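Local coordinates for phosphate-specific transport system accessory protein PhoU homolog (Streptococcus pneumoniae, PDB 2I0M) that probably takes part in regulating phosphate uptake, as an all-helical, zinc-binding homodimer of the PhoU family, at residues S15-G20 / V135-H140; L22-A27 / M129-L134. All coordinates share one frame; numbering follows the deposited sequence.

Both interactions join helix 5-35 to helix 117-136 or the residues just after it; in interaction 2 the helices run antiparallel. Interaction 2 is nested inside the loop closed by interaction 1, and the two centres lie about 10 Å apart. They touch each other, for example where L134 packs on G20. Interaction 2 lies nearer the centre of the chain, about 7 Å away against 13 Å. Each is partly buried and wholly apolar. Interaction 1 relies on two phenylalanine rings near the end of helix 117-136. Interaction 2 uses aliphatic side chains, mainly two leucines, between two regular helices.

Interaction 1 of 2, residues S15-G20 / V135-H140; sequences SFLGLG and VAFPLH
This contact belongs to the helical bundle of PhoU, where helix 5-35 packs on residues 135-140, around the end of helix 117-136. F16 and F137 form its inner part. The ring atom F16 CE1 sits above the centre of the F137 ring, 3.5 Å from its plane. The two planes are inclined at 45°, so the pair is neither a parallel stack nor a T-shaped one. Ring centroids are 4.7 Å apart. Both phenylalanines carry CG anti to the backbone N (chi1 167° in F16, -165° in F137), which swings both rings to the same side of the contact, where they meet.

L17 builds the outer part with its two methyls. CD1 of L17 rests on CG of P138 at 3.7 Å. CD2 of L17 turns to CB of F137, at 4.1 Å, and so lies near the base of the F137 ring, on which F16 CE1 rests. The leucine thus spans two successive residues, F137 and P138. Within segment 135-140, the backbone N of H140 bonds to O of F137 at 3.0 Å, and H140 ND1 adds a weak bond to the same oxygen.

Helix 74-105 continues the packing on the F16 side, with I83, S86 and L90 against that ring. E13, one turn earlier on helix 5-35, touches F137, P138 and H140. A136 and L139 pack on helix 142-150.

Interaction 2 of 2, residues L22-A27 / M129-L134; sequences LVLETA and MLADLL
Segments 22-27 of helix 5-35 and 129-134 of helix 117-136 pack antiparallel in the all-helical PhoU bundle, at 164°, with their axes 10.2 Å apart at closest approach. The backbones come nearest at L24 and L130, whose CA atoms are 6.7 Å apart. Their side chains lie alongside each other, pointing opposite ways. Each has CG anti to the backbone N (chi1 -178° in L24, -177° in L130), and each reaches toward the opposing helix. The methyl CD2 of L130 comes in against the base of L24, 3.6 Å from both its CB and its CA. In return, CD1 of L24 lies 4.0 Å from CB of L130. The other L24 methyl, CD2, settles on CB of A131 at 3.9 Å. V23 meets the same L130 methyl from a crossing direction, CG2 to CD2 at 3.9 Å. Around the pair, L127 adds to the packing on L24, while M93 of helix 74-105 and F193 and I197 of helix 177-209 pack on L130.

All the touching groups across this contact are aliphatic. The join therefore rests on shape and on burial of hydrocarbon, with no directional bond between the segments.

Interaction 1 of 2, residues S15-G20 / V135-H140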
# COMPACT_ATOMS: atom_id res chain seq x y z
N SER A 15 19.52 -11.37 -2.95
CA SER A 15 19.25 -10.66 -1.69
C SER A 15 17.76 -10.39 -1.53
O SER A 15 17.20 -10.61 -0.46
CB SER A 15 20.01 -9.33 -1.64
OG SER A 15 21.40 -9.53 -1.49
N PHE A 16 17.14 -9.90 -2.60
CA PHE A 16 15.72 -9.56 -2.65
C PHE A 16 14.80 -10.79 -2.49
O PHE A 16 13.84 -10.75 -1.72
CB PHE A 16 15.43 -8.77 -3.94
CG PHE A 16 13.97 -8.62 -4.25
CD1 PHE A 16 13.37 -9.47 -5.17
CD2 PHE A 16 13.19 -7.65 -3.60
CE1 PHE A 16 12.02 -9.36 -5.45
CE2 PHE A 16 11.84 -7.53 -3.87
CZ PHE A 16 11.25 -8.37 -4.80
N LEU A 17 15.10 -11.88 -3.20
CA LEU A 17 14.37 -13.15 -3.01
C LEU A 17 14.52 -13.72 -1.59
O LEU A 17 13.53 -14.22 -1.02
CB LEU A 17 14.78 -14.20 -4.06
CG LEU A 17 14.62 -13.77 -5.52
CD1 LEU A 17 15.13 -14.86 -6.42
CD2 LEU A 17 13.19 -13.44 -5.86
N GLY A 18 15.73 -13.63 -1.04
CA GLY A 18 15.99 -13.92 0.38
C GLY A 18 15.03 -13.16 1.29
O GLY A 18 14.38 -13.76 2.15
N LEU A 19 14.91 -11.84 1.09
CA LEU A 19 13.96 -11.04 1.83
C LEU A 19 12.53 -11.55 1.64
O LEU A 19 11.79 -11.65 2.60
CB LEU A 19 14.02 -9.57 1.39
CG LEU A 19 14.07 -8.44 2.43
CD1 LEU A 19 13.45 -7.10 1.89
CD2 LEU A 19 13.54 -8.81 3.85
N GLY A 20 12.16 -11.83 0.39
CA GLY A 20 10.82 -12.32 0.05
C GLY A 20 10.51 -13.69 0.62
O GLY A 20 9.38 -13.95 1.04
N VAL A 135 9.10 -17.57 -7.32
CA VAL A 135 9.56 -18.42 -8.43
C VAL A 135 9.53 -17.64 -9.77
O VAL A 135 10.48 -17.72 -10.56
CB VAL A 135 8.71 -19.71 -8.57
CG1 VAL A 135 9.13 -20.54 -9.78
CG2 VAL A 135 8.78 -20.56 -7.29
N ALA A 136 8.45 -16.90 -10.01
CA ALA A 136 8.28 -16.14 -11.25
C ALA A 136 9.27 -14.97 -11.42
O ALA A 136 9.66 -14.65 -12.52
CB ALA A 136 6.85 -15.62 -11.37
N PHE A 137 9.68 -14.34 -10.31
CA PHE A 137 10.43 -13.08 -10.37
C PHE A 137 11.76 -13.16 -11.16
O PHE A 137 12.00 -12.32 -12.02
CB PHE A 137 10.61 -12.50 -8.96
CG PHE A 137 11.05 -11.08 -8.95
CD1 PHE A 137 10.15 -10.06 -8.61
CD2 PHE A 137 12.38 -10.73 -9.25
CE1 PHE A 137 10.56 -8.70 -8.61
CE2 PHE A 137 12.78 -9.36 -9.26
CZ PHE A 137 11.87 -8.36 -8.93
N PRO A 138 12.63 -14.16 -10.87
CA PRO A 138 13.91 -14.34 -11.63
C PRO A 138 13.74 -14.54 -13.14
O PRO A 138 14.67 -14.27 -13.90
CB PRO A 138 14.52 -15.61 -11.02
CG PRO A 138 13.88 -15.79 -9.73
CD PRO A 138 12.50 -15.15 -9.79
N LEU A 139 12.57 -15.02 -13.55
CA LEU A 139 12.25 -15.19 -14.97
C LEU A 139 11.98 -13.87 -15.66
O LEU A 139 12.20 -13.75 -16.86
CB LEU A 139 11.09 -16.17 -15.16
CG LEU A 139 11.42 -17.60 -14.71
CD1 LEU A 139 10.18 -18.42 -14.47
CD2 LEU A 139 12.35 -18.32 -15.70
N HIS A 140 11.55 -12.87 -14.91
CA HIS A 140 11.21 -11.56 -15.48
C HIS A 140 10.08 -11.64 -16.54
O HIS A 140 9.95 -10.76 -17.39
CB HIS A 140 12.46 -10.87 -16.08
CG HIS A 140 13.61 -10.77 -15.13
ND1 HIS A 140 13.46 -10.60 -13.77
CD2 HIS A 140 14.95 -10.78 -15.35
CE1 HIS A 140 14.65 -10.54 -13.19
NE2 HIS A 140 15.57 -10.64 -14.13

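Interaction 2 of 2, residues L22-A27 / M129-L134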
# COMPACT_ATOMS: atom_id res chain seq x y z
N LEU A 22 11.96 -14.71 3.42
CA LEU A 22 11.76 -14.35 4.82
C LEU A 22 10.31 -13.89 5.08
O LEU A 22 9.69 -14.37 6.02
CB LEU A 22 12.78 -13.32 5.31
CG LEU A 22 12.69 -12.89 6.78
CD1 LEU A 22 12.81 -14.09 7.72
CD2 LEU A 22 13.75 -11.82 7.13
N VAL A 23 9.77 -13.00 4.24
CA VAL A 23 8.36 -12.59 4.44
C VAL A 23 7.32 -13.67 4.16
O VAL A 23 6.24 -13.63 4.74
CB VAL A 23 7.95 -11.14 3.91
CG1 VAL A 23 9.06 -10.44 3.17
CG2 VAL A 23 6.64 -11.13 3.14
N LEU A 24 7.65 -14.63 3.29
CA LEU A 24 6.77 -15.79 3.06
C LEU A 24 6.72 -16.68 4.29
O LEU A 24 5.64 -17.09 4.71
CB LEU A 24 7.18 -16.60 1.81
CG LEU A 24 6.29 -17.80 1.47
CD1 LEU A 24 4.83 -17.46 1.19
CD2 LEU A 24 6.86 -18.62 0.31
N GLU A 25 7.88 -16.96 4.87
CA GLU A 25 7.97 -17.68 6.13
C GLU A 25 7.19 -17.02 7.27
O GLU A 25 6.45 -17.70 7.99
CB GLU A 25 9.43 -17.88 6.54
CG GLU A 25 10.13 -18.93 5.69
CD GLU A 25 11.64 -18.96 5.90
OE1 GLU A 25 12.17 -18.10 6.65
OE2 GLU A 25 12.29 -19.86 5.31
N THR A 26 7.33 -15.71 7.44
CA THR A 26 6.65 -15.04 8.56
C THR A 26 5.14 -14.94 8.35
O THR A 26 4.39 -14.96 9.31
CB THR A 26 7.30 -13.69 9.03
OG1 THR A 26 6.32 -12.65 9.03
CG2 THR A 26 8.46 -13.29 8.17
N ALA A 27 4.72 -14.86 7.09
CA ALA A 27 3.31 -14.90 6.73
C ALA A 27 2.72 -16.26 7.10
O ALA A 27 1.67 -16.36 7.74
CB ALA A 27 3.14 -14.61 5.22
N MET A 129 0.22 -17.04 -3.74
CA MET A 129 0.51 -15.86 -4.57
C MET A 129 1.95 -15.40 -4.38
O MET A 129 2.65 -15.14 -5.36
CB MET A 129 -0.47 -14.72 -4.27
CG MET A 129 -1.82 -14.74 -5.04
SD MET A 129 -3.02 -13.49 -4.40
CE MET A 129 -2.32 -12.01 -5.11
N LEU A 130 2.41 -15.30 -3.12
CA LEU A 130 3.79 -14.89 -2.87
C LEU A 130 4.80 -15.95 -3.32
O LEU A 130 5.83 -15.61 -3.90
CB LEU A 130 4.02 -14.56 -1.40
CG LEU A 130 5.41 -14.04 -1.01
CD1 LEU A 130 5.78 -12.79 -1.85
CD2 LEU A 130 5.47 -13.71 0.47
N ALA A 131 4.51 -17.21 -3.03
CA ALA A 131 5.39 -18.32 -3.41
C ALA A 131 5.54 -18.39 -4.94
O ALA A 131 6.63 -18.60 -5.46
CB ALA A 131 4.87 -19.63 -2.85
N ASP A 132 4.42 -18.23 -5.63
CA ASP A 132 4.43 -18.12 -7.10
C ASP A 132 5.27 -16.93 -7.58
O ASP A 132 6.13 -17.09 -8.44
CB ASP A 132 3.00 -18.02 -7.65
CG ASP A 132 2.22 -19.34 -7.52
OD1 ASP A 132 2.80 -20.40 -7.19
OD2 ASP A 132 0.99 -19.31 -7.75
N LEU A 133 5.07 -15.77 -6.96
CA LEU A 133 5.83 -14.57 -7.30
C LEU A 133 7.33 -14.79 -7.17
O LEU A 133 8.09 -14.45 -8.07
CB LEU A 133 5.37 -13.37 -6.46
CG LEU A 133 6.16 -12.06 -6.64
CD1 LEU A 133 6.08 -11.54 -8.09
CD2 LEU A 133 5.70 -10.99 -5.67
N LEU A 134 7.76 -15.35 -6.04
CA LEU A 134 9.19 -15.64 -5.81
C LEU A 134 9.83 -16.56 -6.85
O LEU A 134 10.98 -16.35 -7.22
CB LEU A 134 9.44 -16.15 -4.38
CG LEU A 134 9.00 -15.16 -3.30
CD1 LEU A 134 9.47 -15.62 -1.95
CD2 LEU A 134 9.48 -13.73 -3.57